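Local coordinates for protein S-adenosyl-L-methionine methyl transferase (Ruegeria pomeroyi DSS-3, PDB 3IHT) that binds S-adenosylmethionine and probably transfers its methyl group to an acceptor, at residues R27-H32 and C168-R173; V44-L47 and R53-H56; E66-E71 and E101-T106. All coordinates share one frame; numbering follows the deposited sequence. Where two conformers were deposited one is given.

Contact 1 (R27-H32 and C168-R173); sequences RACLEH and CFIYRR
C29 SG and I170 CD1 meet at 3.7 Å, and the same sulfur lies 3.8 Å from C168 CB. The thiol of the helix thus sits over two residues of the strand segment at once, touching the end of one side chain and the base of the other. I170 CD1 also reaches H32, whose CD2 stands 4.1 Å away; the methyl comes at the edge of the imidazole, close to the ring plane. What brings the isoleucine end here is its extended branch: CG1 lies anti to the carbonyl carbon (chi1 -53°) and CD1 continues outward from it, between C29 and H32. These two residues are three apart and face the same side of helix 15-36. Farther out, C29 also packs on V144 and L159, while H32 and I170 both touch P160. Strand 169-172 runs antiparallel between strands 141-145 and 155-157, the antiparallel end of a Rossmann-like methyltransferase sheet, and helix 15-36 covers one face of it here. With a sulfur, one methyl, a methylene and a ring edge as the meeting surfaces, the contact depends on shape and exclusion of water rather than on directed polar bonds.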
loop_
_atom_site.group_PDB
_atom_site.type_symbol
_atom_site.label_atom_id
_atom_site.label_comp_id
_atom_site.label_asym_id
_atom_site.label_seq_id
_atom_site.Cartn_x
_atom_site.Cartn_y
_atom_site.Cartn_z
ATOM N N ARG A 27 5.360 -6.507 -8.015
ATOM C CA ARG A 27 6.747 -6.799 -7.927
ATOM C C ARG A 27 7.037 -8.063 -8.752
ATOM O O ARG A 27 7.970 -8.078 -9.561
ATOM C CB ARG A 27 7.187 -6.951 -6.492
ATOM C CG ARG A 27 8.591 -7.453 -6.344
ATOM C CD ARG A 27 9.048 -7.390 -4.889
ATOM N NE ARG A 27 8.338 -8.372 -4.080
ATOM C CZ ARG A 27 8.468 -8.497 -2.766
ATOM N NH1 ARG A 27 9.268 -7.695 -2.098
ATOM N NH2 ARG A 27 7.780 -9.419 -2.120
ATOM N N ALA A 28 6.254 -9.127 -8.533
ATOM C CA ALA A 28 6.514 -10.427 -9.216
ATOM C C ALA A 28 6.369 -10.273 -10.741
ATOM O O ALA A 28 7.246 -10.693 -11.501
ATOM C CB ALA A 28 5.542 -11.536 -8.658
ATOM N N CYS A 29 5.293 -9.623 -11.162
ATOM C CA CYS A 29 4.994 -9.439 -12.593
ATOM C C CYS A 29 5.999 -8.527 -13.271
ATOM O O CYS A 29 6.462 -8.811 -14.373
ATOM C CB CYS A 29 3.568 -8.947 -12.791
ATOM S SG CYS A 29 2.352 -10.235 -12.447
ATOM N N LEU A 30 6.357 -7.421 -12.615
ATOM C CA LEU A 30 7.350 -6.518 -13.215
ATOM C C LEU A 30 8.735 -7.118 -13.329
ATOM O O LEU A 30 9.385 -6.968 -14.356
ATOM C CB LEU A 30 7.439 -5.185 -12.475
ATOM C CG LEU A 30 6.194 -4.325 -12.693
ATOM C CD1 LEU A 30 6.225 -3.077 -11.788
ATOM C CD2 LEU A 30 6.005 -3.908 -14.158
ATOM N N GLU A 31 9.200 -7.817 -12.294
ATOM C CA GLU A 31 10.509 -8.449 -12.367
ATOM C C GLU A 31 10.542 -9.511 -13.477
ATOM O O GLU A 31 11.488 -9.576 -14.275
ATOM C CB GLU A 31 10.927 -8.999 -10.998
ATOM C CG GLU A 31 11.308 -7.860 -10.016
ATOM C CD GLU A 31 11.730 -8.318 -8.648
ATOM O OE1 GLU A 31 12.031 -9.508 -8.488
ATOM O OE2 GLU A 31 11.733 -7.498 -7.704
ATOM N N HIS A 32 9.460 -10.270 -13.576
ATOM C CA HIS A 32 9.312 -11.259 -14.634
ATOM C C HIS A 32 9.308 -10.572 -16.011
ATOM O O HIS A 32 10.036 -10.982 -16.912
ATOM C CB HIS A 32 8.022 -12.062 -14.422
ATOM C CG HIS A 32 7.731 -13.061 -15.498
ATOM N ND1 HIS A 32 8.553 -14.141 -15.768
ATOM C CD2 HIS A 32 6.700 -13.146 -16.375
ATOM C CE1 HIS A 32 8.043 -14.837 -16.771
ATOM N NE2 HIS A 32 6.905 -14.272 -17.136
ATOM N N CYS A 168 -2.680 -8.520 -10.826
ATOM C CA CYS A 168 -2.010 -8.030 -12.057
ATOM C C CYS A 168 -2.246 -9.013 -13.223
ATOM O O CYS A 168 -2.517 -10.190 -13.044
ATOM C CB CYS A 168 -0.475 -7.732 -11.867
ATOM S SG CYS A 168 -0.095 -6.323 -10.778
ATOM N N PHE A 169 -2.145 -8.485 -14.435
ATOM C CA PHE A 169 -2.369 -9.204 -15.676
ATOM C C PHE A 169 -1.197 -8.884 -16.610
ATOM O O PHE A 169 -0.701 -7.741 -16.627
ATOM C CB PHE A 169 -3.673 -8.740 -16.335
ATOM C CG PHE A 169 -4.874 -8.995 -15.492
ATOM C CD1 PHE A 169 -5.230 -8.106 -14.491
ATOM C CD2 PHE A 169 -5.641 -10.132 -15.705
ATOM C CE1 PHE A 169 -6.346 -8.355 -13.686
ATOM C CE2 PHE A 169 -6.759 -10.389 -14.919
ATOM C CZ PHE A 169 -7.092 -9.509 -13.890
ATOM N N ILE A 170 -0.760 -9.889 -17.363
ATOM C CA ILE A 170 0.383 -9.719 -18.270
ATOM C C ILE A 170 -0.020 -10.070 -19.696
ATOM O O ILE A 170 -0.622 -11.109 -19.931
ATOM C CB ILE A 170 1.584 -10.586 -17.877
ATOM C CG1 ILE A 170 1.969 -10.367 -16.414
ATOM C CG2 ILE A 170 2.785 -10.308 -18.868
ATOM C CD1 ILE A 170 3.075 -11.367 -15.893
ATOM N N TYR A 171 0.307 -9.184 -20.641
ATOM C CA TYR A 171 -0.002 -9.390 -22.040
ATOM C C TYR A 171 1.242 -9.197 -22.890
ATOM O O TYR A 171 2.168 -8.486 -22.496
ATOM C CB TYR A 171 -1.098 -8.444 -22.503
ATOM C CG TYR A 171 -2.338 -8.458 -21.648
ATOM C CD1 TYR A 171 -2.416 -7.667 -20.505
ATOM C CD2 TYR A 171 -3.428 -9.272 -21.961
ATOM C CE1 TYR A 171 -3.538 -7.669 -19.711
ATOM C CE2 TYR A 171 -4.545 -9.280 -21.148
ATOM C CZ TYR A 171 -4.598 -8.474 -20.049
ATOM O OH TYR A 171 -5.705 -8.470 -19.254
ATOM N N ARG A 172 1.272 -9.840 -24.055
ATOM C CA ARG A 172 2.451 -9.791 -24.924
ATOM C C ARG A 172 2.076 -9.524 -26.375
ATOM O O ARG A 172 1.084 -10.063 -26.871
ATOM C CB ARG A 172 3.199 -11.127 -24.859
ATOM C CG ARG A 172 4.453 -11.205 -25.758
ATOM C CD ARG A 172 5.297 -12.434 -25.417
ATOM N NE ARG A 172 4.615 -13.682 -25.735
ATOM C CZ ARG A 172 4.965 -14.889 -25.278
ATOM N NH1 ARG A 172 5.991 -15.030 -24.449
ATOM N NH2 ARG A 172 4.259 -15.964 -25.621
ATOM N N ARG A 173 2.877 -8.713 -27.065
ATOM C CA ARG A 173 2.736 -8.565 -28.513
ATOM C C ARG A 173 3.520 -9.681 -29.183
ATOM O O ARG A 173 4.752 -9.713 -29.122
ATOM C CB ARG A 173 3.285 -7.244 -29.016
ATOM C CG ARG A 173 2.994 -7.071 -30.484
ATOM C CD ARG A 173 3.474 -5.752 -31.050
ATOM N NE ARG A 173 3.430 -5.828 -32.524
ATOM C CZ ARG A 173 3.954 -4.933 -33.357
ATOM N NH1 ARG A 173 4.561 -3.844 -32.914
ATOM N NH2 ARG A 173 3.862 -5.146 -34.659
#

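Contact 2 (V44-L47 and R53-H56). With SAM (S-adenosylmethionine), chain C.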
loop_
_atom_site.group_PDB
_atom_site.type_symbol
_atom_site.label_atom_id
_atom_site.label_comp_id
_atom_site.label_asym_id
_atom_site.label_seq_id
_atom_site.Cartn_x
_atom_site.Cartn_y
_atom_site.Cartn_z
ATOM N N VAL A 44 10.698 1.574 -21.312
ATOM C CA VAL A 44 9.664 1.155 -20.391
ATOM C C VAL A 44 8.776 2.364 -20.139
ATOM O O VAL A 44 9.274 3.468 -19.900
ATOM C CB VAL A 44 10.280 0.672 -19.084
ATOM C CG1 VAL A 44 9.194 0.326 -18.064
ATOM C CG2 VAL A 44 11.312 -0.492 -19.354
ATOM N N TYR A 45 7.470 2.170 -20.260
ATOM C CA TYR A 45 6.500 3.219 -19.962
ATOM C C TYR A 45 5.819 2.893 -18.651
ATOM O O TYR A 45 5.272 1.797 -18.486
ATOM C CB TYR A 45 5.422 3.369 -21.060
ATOM C CG TYR A 45 5.859 3.896 -22.423
ATOM C CD1 TYR A 45 7.150 4.414 -22.640
ATOM C CD2 TYR A 45 4.985 3.869 -23.509
ATOM C CE1 TYR A 45 7.555 4.873 -23.874
ATOM C CE2 TYR A 45 5.379 4.371 -24.760
ATOM C CZ TYR A 45 6.670 4.877 -24.931
ATOM O OH TYR A 45 7.097 5.345 -26.162
ATOM N N GLU A 46 5.808 3.858 -17.737
ATOM C CA GLU A 46 5.145 3.747 -16.437
ATOM C C GLU A 46 3.937 4.668 -16.461
ATOM O O GLU A 46 4.091 5.894 -16.493
ATOM C CB GLU A 46 6.137 4.163 -15.333
ATOM C CG GLU A 46 5.567 4.332 -13.927
ATOM C CD GLU A 46 5.241 3.021 -13.231
ATOM O OE1 GLU A 46 5.239 1.968 -13.913
ATOM O OE2 GLU A 46 5.006 3.032 -12.004
ATOM N N LEU A 47 2.736 4.089 -16.481
ATOM C CA LEU A 47 1.517 4.877 -16.591
ATOM C C LEU A 47 0.963 5.094 -15.195
ATOM O O LEU A 47 0.421 4.151 -14.559
ATOM C CB LEU A 47 0.478 4.175 -17.509
ATOM C CG LEU A 47 1.010 3.788 -18.887
ATOM C CD1 LEU A 47 -0.115 3.189 -19.777
ATOM C CD2 LEU A 47 1.653 4.979 -19.593
ATOM N N ARG A 53 6.330 4.254 -5.856
ATOM C CA ARG A 53 6.971 2.996 -5.447
ATOM C C ARG A 53 7.306 2.052 -6.565
ATOM O O ARG A 53 8.407 1.495 -6.586
ATOM C CB ARG A 53 6.186 2.267 -4.332
ATOM C CG ARG A 53 6.100 3.082 -3.038
ATOM C CD ARG A 53 5.554 2.298 -1.843
ATOM N NE ARG A 53 5.563 3.096 -0.631
ATOM C CZ ARG A 53 4.600 3.935 -0.248
ATOM N NH1 ARG A 53 3.500 4.118 -0.985
ATOM N NH2 ARG A 53 4.755 4.616 0.880
ATOM N N THR A 54 6.398 1.843 -7.521
ATOM C CA THR A 54 6.729 0.940 -8.623
ATOM C C THR A 54 7.743 1.612 -9.522
ATOM O O THR A 54 8.583 0.922 -10.072
ATOM C CB THR A 54 5.544 0.386 -9.503
ATOM O OG1 THR A 54 4.680 1.452 -9.925
ATOM C CG2 THR A 54 4.754 -0.746 -8.736
ATOM N N TYR A 55 7.667 2.928 -9.683
ATOM C CA TYR A 55 8.690 3.631 -10.462
ATOM C C TYR A 55 10.086 3.419 -9.824
ATOM O O TYR A 55 11.057 3.115 -10.514
ATOM C CB TYR A 55 8.360 5.102 -10.600
ATOM C CG TYR A 55 9.483 5.871 -11.291
ATOM C CD1 TYR A 55 9.883 5.578 -12.603
ATOM C CD2 TYR A 55 10.086 6.924 -10.642
ATOM C CE1 TYR A 55 10.964 6.288 -13.228
ATOM C CE2 TYR A 55 11.159 7.653 -11.228
ATOM C CZ TYR A 55 11.575 7.336 -12.531
ATOM O OH TYR A 55 12.620 8.069 -13.087
ATOM N N HIS A 56 10.168 3.562 -8.524
ATOM C CA HIS A 56 11.413 3.349 -7.792
ATOM C C HIS A 56 11.929 1.934 -8.016
ATOM O O HIS A 56 13.124 1.724 -8.223
ATOM C CB HIS A 56 11.197 3.595 -6.305
ATOM C CG HIS A 56 12.470 3.673 -5.501
ATOM N ND1 HIS A 56 13.020 2.581 -4.866
ATOM C CD2 HIS A 56 13.302 4.713 -5.241
ATOM C CE1 HIS A 56 14.127 2.945 -4.235
ATOM N NE2 HIS A 56 14.323 4.235 -4.456
HETATM N N SAM C . 2.091 2.582 -9.178
HETATM C CA SAM C . 2.213 3.749 -8.239
HETATM C C SAM C . 3.142 3.417 -7.048
HETATM O O SAM C . 3.340 4.232 -6.114
HETATM O OXT SAM C . 3.626 2.263 -6.960
HETATM C CB SAM C . 0.839 4.273 -7.776
HETATM C CG SAM C . 0.005 4.979 -8.869
HETATM S SD SAM C . -1.578 5.699 -8.244
HETATM C CE SAM C . -2.416 4.143 -7.801
HETATM C "C5'" SAM C . -2.357 6.141 -9.858
HETATM C "C4'" SAM C . -1.730 7.316 -10.594
HETATM O "O4'" SAM C . -2.265 7.348 -11.934
HETATM C "C3'" SAM C . -2.020 8.686 -9.970
HETATM O "O3'" SAM C . -0.826 9.428 -9.721
HETATM C "C2'" SAM C . -2.944 9.378 -10.968
HETATM O "O2'" SAM C . -2.886 10.816 -11.041
HETATM C "C1'" SAM C . -2.518 8.712 -12.267
HETATM N N9 SAM C . -3.559 8.811 -13.323
HETATM C C8 SAM C . -4.837 8.285 -13.276
HETATM N N7 SAM C . -5.472 8.573 -14.441
HETATM C C5 SAM C . -4.628 9.284 -15.229
HETATM C C6 SAM C . -4.770 9.813 -16.512
HETATM N N6 SAM C . -5.932 9.708 -17.199
HETATM N N1 SAM C . -3.675 10.460 -17.057
HETATM C C2 SAM C . -2.483 10.621 -16.383
HETATM N N3 SAM C . -2.355 10.102 -15.094
HETATM C C4 SAM C . -3.410 9.435 -14.545
HETATM O O HOH W 1 5.259 4.638 -9.726
#
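In the T54 conformer described here, T54 OG1 donates to E46 OE2 across a short 2.6 Å hydrogen bond, which the oxygen receives on its syn lone pair. The two side chains cross at about a right angle. E46 reaches the helix because CG is anti to the backbone N (chi1 170°) and the chain then bends at chi2. Its OE1 is taken by H111 ND1, so both carboxylate oxygens are engaged in a buried setting.

A water adds an indirect polar link. It donates to E46 OE2 at 2.8 Å and accepts from Y55 N at 3.0 Å, joining the carboxylate to the first turn of the helix.

Bonds to the cofactor form the third group. R53 N and T54 N hold the two carboxylate oxygens of S-adenosylmethionine, with 3.0 Å from R53 N to O and 2.9 Å from T54 N to OXT. The ligand amino group, SAM N, donates to T54 OG1 at 2.9 Å, so the hydroxyl can link the cofactor to E46, a second-shell residue. Were E46 an alanine, the T54 hydroxyl would probably lose its carboxylate acceptor and be less fixed beside the cofactor amino group, and the water would lose a partner.

The segments belong to the beta-alpha-beta unit of strand 44-47, helix 53-61 and strand 67-71. The connection from strand to helix holds G50 and G52, which bind the cofactor, as in the glycine-rich motif of Rossmann-like methyltransferases. Y55 packs on I67 and V69 of strand 67-71, T54 touches H111 of strand 107-112, and L16 of the second subunit packs on T54.

Contact 3 (E66-E71 and E101-T106); sequences EIYVFE and ERFGAT. With SAM (S-adenosylmethionine), chain C.
Y68 and F103 form the close part of this contact: their side chains come from opposite directions, and F103 CE2 lies over one face of the tyrosine ring, 3.8 Å above its plane and displaced toward the rim. The rings are inclined at 55° with centroids 5.1 Å apart, an oblique pairing. F103 CZ reaches farthest along the tyrosine, coming within 3.7 Å of Y68 CZ and 3.6 Å of Y68 OH. With CG anti to the carbonyl carbon (chi1 -68°), the phenylalanine ring swings toward the strand, where Y45 packs on it too. In this Rossmann-like fold strand 67-71 lies second from one end of the sheet, between 87-89 and 44-47, and the end of helix 92-103 packs against it before the chain turns through G104, at positive phi, toward strand 107-112. At the far end of the same strand, E71 OE1 and OE2 accept hydrogen bonds from the cofactor ribose, O3' at 2.6 Å and O2' at 2.8 Å respectively.

On the solvent side R102 covers F103 closely, with F103 CZ over the centre of the guanidinium, but touches the strand only slightly, R102 NH2 staying 4.4 Å from Y68 CE2. In one of the two conformers of exposed E66, Y68 OH donates to E66 OE1 at 2.7 Å, from above the carboxylate plane.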
loop_
_atom_site.group_PDB
_atom_site.type_symbol
_atom_site.label_atom_id
_atom_site.label_comp_id
_atom_site.label_asym_id
_atom_site.label_seq_id
_atom_site.Cartn_x
_atom_site.Cartn_y
_atom_site.Cartn_z
ATOM N N GLU A 66 15.524 3.187 -21.033
ATOM C CA GLU A 66 14.976 4.408 -20.441
ATOM C C GLU A 66 13.626 4.076 -19.838
ATOM O O GLU A 66 12.952 3.143 -20.315
ATOM C CB GLU A 66 14.794 5.513 -21.510
ATOM C CG GLU A 66 16.030 5.828 -22.349
ATOM C CD GLU A 66 15.961 7.183 -23.078
ATOM O OE1 GLU A 66 15.113 7.355 -23.980
ATOM O OE2 GLU A 66 16.795 8.067 -22.766
ATOM N N ILE A 67 13.221 4.829 -18.821
ATOM C CA ILE A 67 11.860 4.700 -18.256
ATOM C C ILE A 67 11.177 6.070 -18.424
ATOM O O ILE A 67 11.686 7.071 -17.916
ATOM C CB ILE A 67 11.816 4.296 -16.783
ATOM C CG1 ILE A 67 12.578 2.983 -16.515
ATOM C CG2 ILE A 67 10.303 4.218 -16.297
ATOM C CD1 ILE A 67 13.010 2.783 -15.031
ATOM N N TYR A 68 10.079 6.131 -19.182
ATOM C CA TYR A 68 9.244 7.332 -19.270
ATOM C C TYR A 68 8.010 7.171 -18.387
ATOM O O TYR A 68 7.361 6.090 -18.359
ATOM C CB TYR A 68 8.809 7.624 -20.696
ATOM C CG TYR A 68 9.910 8.067 -21.587
ATOM C CD1 TYR A 68 10.746 7.130 -22.172
ATOM C CD2 TYR A 68 10.175 9.424 -21.801
ATOM C CE1 TYR A 68 11.797 7.535 -22.986
ATOM C CE2 TYR A 68 11.248 9.827 -22.584
ATOM C CZ TYR A 68 12.037 8.864 -23.173
ATOM O OH TYR A 68 13.099 9.199 -23.976
ATOM N N VAL A 69 7.701 8.243 -17.650
ATOM C CA VAL A 69 6.614 8.281 -16.698
ATOM C C VAL A 69 5.513 9.186 -17.208
ATOM O O VAL A 69 5.765 10.337 -17.551
ATOM C CB VAL A 69 7.128 8.766 -15.289
ATOM C CG1 VAL A 69 5.979 8.922 -14.325
ATOM C CG2 VAL A 69 8.139 7.810 -14.722
ATOM N N PHE A 70 4.284 8.650 -17.256
ATOM C CA PHE A 70 3.089 9.370 -17.714
ATOM C C PHE A 70 2.270 9.717 -16.476
ATOM O O PHE A 70 1.919 8.834 -15.681
ATOM C CB PHE A 70 2.244 8.499 -18.643
ATOM C CG PHE A 70 2.898 8.170 -19.961
ATOM C CD1 PHE A 70 4.001 7.320 -20.022
ATOM C CD2 PHE A 70 2.377 8.668 -21.136
ATOM C CE1 PHE A 70 4.577 6.980 -21.226
ATOM C CE2 PHE A 70 2.956 8.326 -22.362
ATOM C CZ PHE A 70 4.032 7.491 -22.407
ATOM N N GLU A 71 2.040 10.993 -16.241
ATOM C CA GLU A 71 1.338 11.413 -15.026
ATOM C C GLU A 71 0.688 12.780 -15.274
ATOM O O GLU A 71 1.216 13.616 -16.015
ATOM C CB GLU A 71 2.335 11.476 -13.832
ATOM C CG GLU A 71 1.808 12.021 -12.560
ATOM C CD GLU A 71 0.568 11.261 -12.050
ATOM O OE1 GLU A 71 0.689 10.069 -11.719
ATOM O OE2 GLU A 71 -0.511 11.862 -11.980
ATOM N N GLU A 101 3.146 9.351 -31.939
ATOM C CA GLU A 101 3.711 10.134 -33.056
ATOM C C GLU A 101 5.209 10.380 -32.864
ATOM O O GLU A 101 5.985 10.378 -33.825
ATOM C CB GLU A 101 2.985 11.466 -33.200
ATOM C CG GLU A 101 1.476 11.319 -33.428
ATOM N N ARG A 102 5.619 10.567 -31.624
ATOM C CA ARG A 102 6.995 10.878 -31.279
ATOM C C ARG A 102 7.905 9.629 -31.374
ATOM O O ARG A 102 8.962 9.679 -32.020
ATOM C CB ARG A 102 6.985 11.471 -29.862
ATOM C CG ARG A 102 8.285 11.989 -29.313
ATOM C CD ARG A 102 8.084 12.412 -27.839
ATOM N NE ARG A 102 9.352 12.736 -27.196
ATOM C CZ ARG A 102 9.543 12.864 -25.879
ATOM N NH1 ARG A 102 8.541 12.717 -25.003
ATOM N NH2 ARG A 102 10.767 13.149 -25.440
ATOM N N PHE A 103 7.497 8.517 -30.764
ATOM C CA PHE A 103 8.363 7.345 -30.578
ATOM C C PHE A 103 7.951 6.094 -31.346
ATOM O O PHE A 103 8.736 5.154 -31.434
ATOM C CB PHE A 103 8.468 6.933 -29.089
ATOM C CG PHE A 103 9.190 7.915 -28.204
ATOM C CD1 PHE A 103 10.236 8.724 -28.689
ATOM C CD2 PHE A 103 8.862 8.005 -26.868
ATOM C CE1 PHE A 103 10.896 9.614 -27.826
ATOM C CE2 PHE A 103 9.513 8.884 -26.009
ATOM C CZ PHE A 103 10.523 9.691 -26.485
ATOM N N GLY A 104 6.732 6.064 -31.874
ATOM C CA GLY A 104 6.207 4.891 -32.569
ATOM C C GLY A 104 6.046 3.644 -31.709
ATOM O O GLY A 104 6.029 3.703 -30.469
ATOM N N ALA A 105 5.914 2.505 -32.369
ATOM C CA ALA A 105 5.644 1.229 -31.697
ATOM C C ALA A 105 6.930 0.590 -31.183
ATOM O O ALA A 105 7.296 -0.509 -31.612
ATOM C CB ALA A 105 4.927 0.272 -32.646
ATOM N N THR A 106 7.599 1.265 -30.259
ATOM C CA THR A 106 8.919 0.860 -29.807
ATOM C C THR A 106 9.026 0.524 -28.338
ATOM O O THR A 106 10.107 0.173 -27.870
ATOM C CB THR A 106 9.928 1.954 -30.122
ATOM O OG1 THR A 106 9.503 3.173 -29.512
ATOM C CG2 THR A 106 10.107 2.092 -31.674
HETATM N N SAM C . 2.091 2.582 -9.178
HETATM C CA SAM C . 2.213 3.749 -8.239
HETATM C C SAM C . 3.142 3.417 -7.048
HETATM O O SAM C . 3.340 4.232 -6.114
HETATM O OXT SAM C . 3.626 2.263 -6.960
HETATM C CB SAM C . 0.839 4.273 -7.776
HETATM C CG SAM C . 0.005 4.979 -8.869
HETATM S SD SAM C . -1.578 5.699 -8.244
HETATM C CE SAM C . -2.416 4.143 -7.801
HETATM C "C5'" SAM C . -2.357 6.141 -9.858
HETATM C "C4'" SAM C . -1.730 7.316 -10.594
HETATM O "O4'" SAM C . -2.265 7.348 -11.934
HETATM C "C3'" SAM C . -2.020 8.686 -9.970
HETATM O "O3'" SAM C . -0.826 9.428 -9.721
HETATM C "C2'" SAM C . -2.944 9.378 -10.968
HETATM O "O2'" SAM C . -2.886 10.816 -11.041
HETATM C "C1'" SAM C . -2.518 8.712 -12.267
HETATM N N9 SAM C . -3.559 8.811 -13.323
HETATM C C8 SAM C . -4.837 8.285 -13.276
HETATM N N7 SAM C . -5.472 8.573 -14.441
HETATM C C5 SAM C . -4.628 9.284 -15.229
HETATM C C6 SAM C . -4.770 9.813 -16.512
HETATM N N6 SAM C . -5.932 9.708 -17.199
HETATM N N1 SAM C . -3.675 10.460 -17.057
HETATM C C2 SAM C . -2.483 10.621 -16.383
HETATM N N3 SAM C . -2.355 10.102 -15.094
HETATM C C4 SAM C . -3.410 9.435 -14.545
#

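Contacts 2 and 3 adjoin through neighbouring sheet strands: E46 N to Y68 O at 2.8 Å and E46 O to F70 N at 2.9 Å are probable hydrogen bonds, and the centres of the two contacts are about 12 Å apart. Both touch S-adenosylmethionine from different ends, contact 2 at the methionine part and contact 3 at the ribose. Contact 1 closes the longest loop of the three, with both others nested inside it; its centre lies about 13 Å from that of contact 2 and about 18 Å from that of contact 3. It meets contact 2 where L30 packs on T54, and the side chain of C168 is about 9 Å from the cofactor.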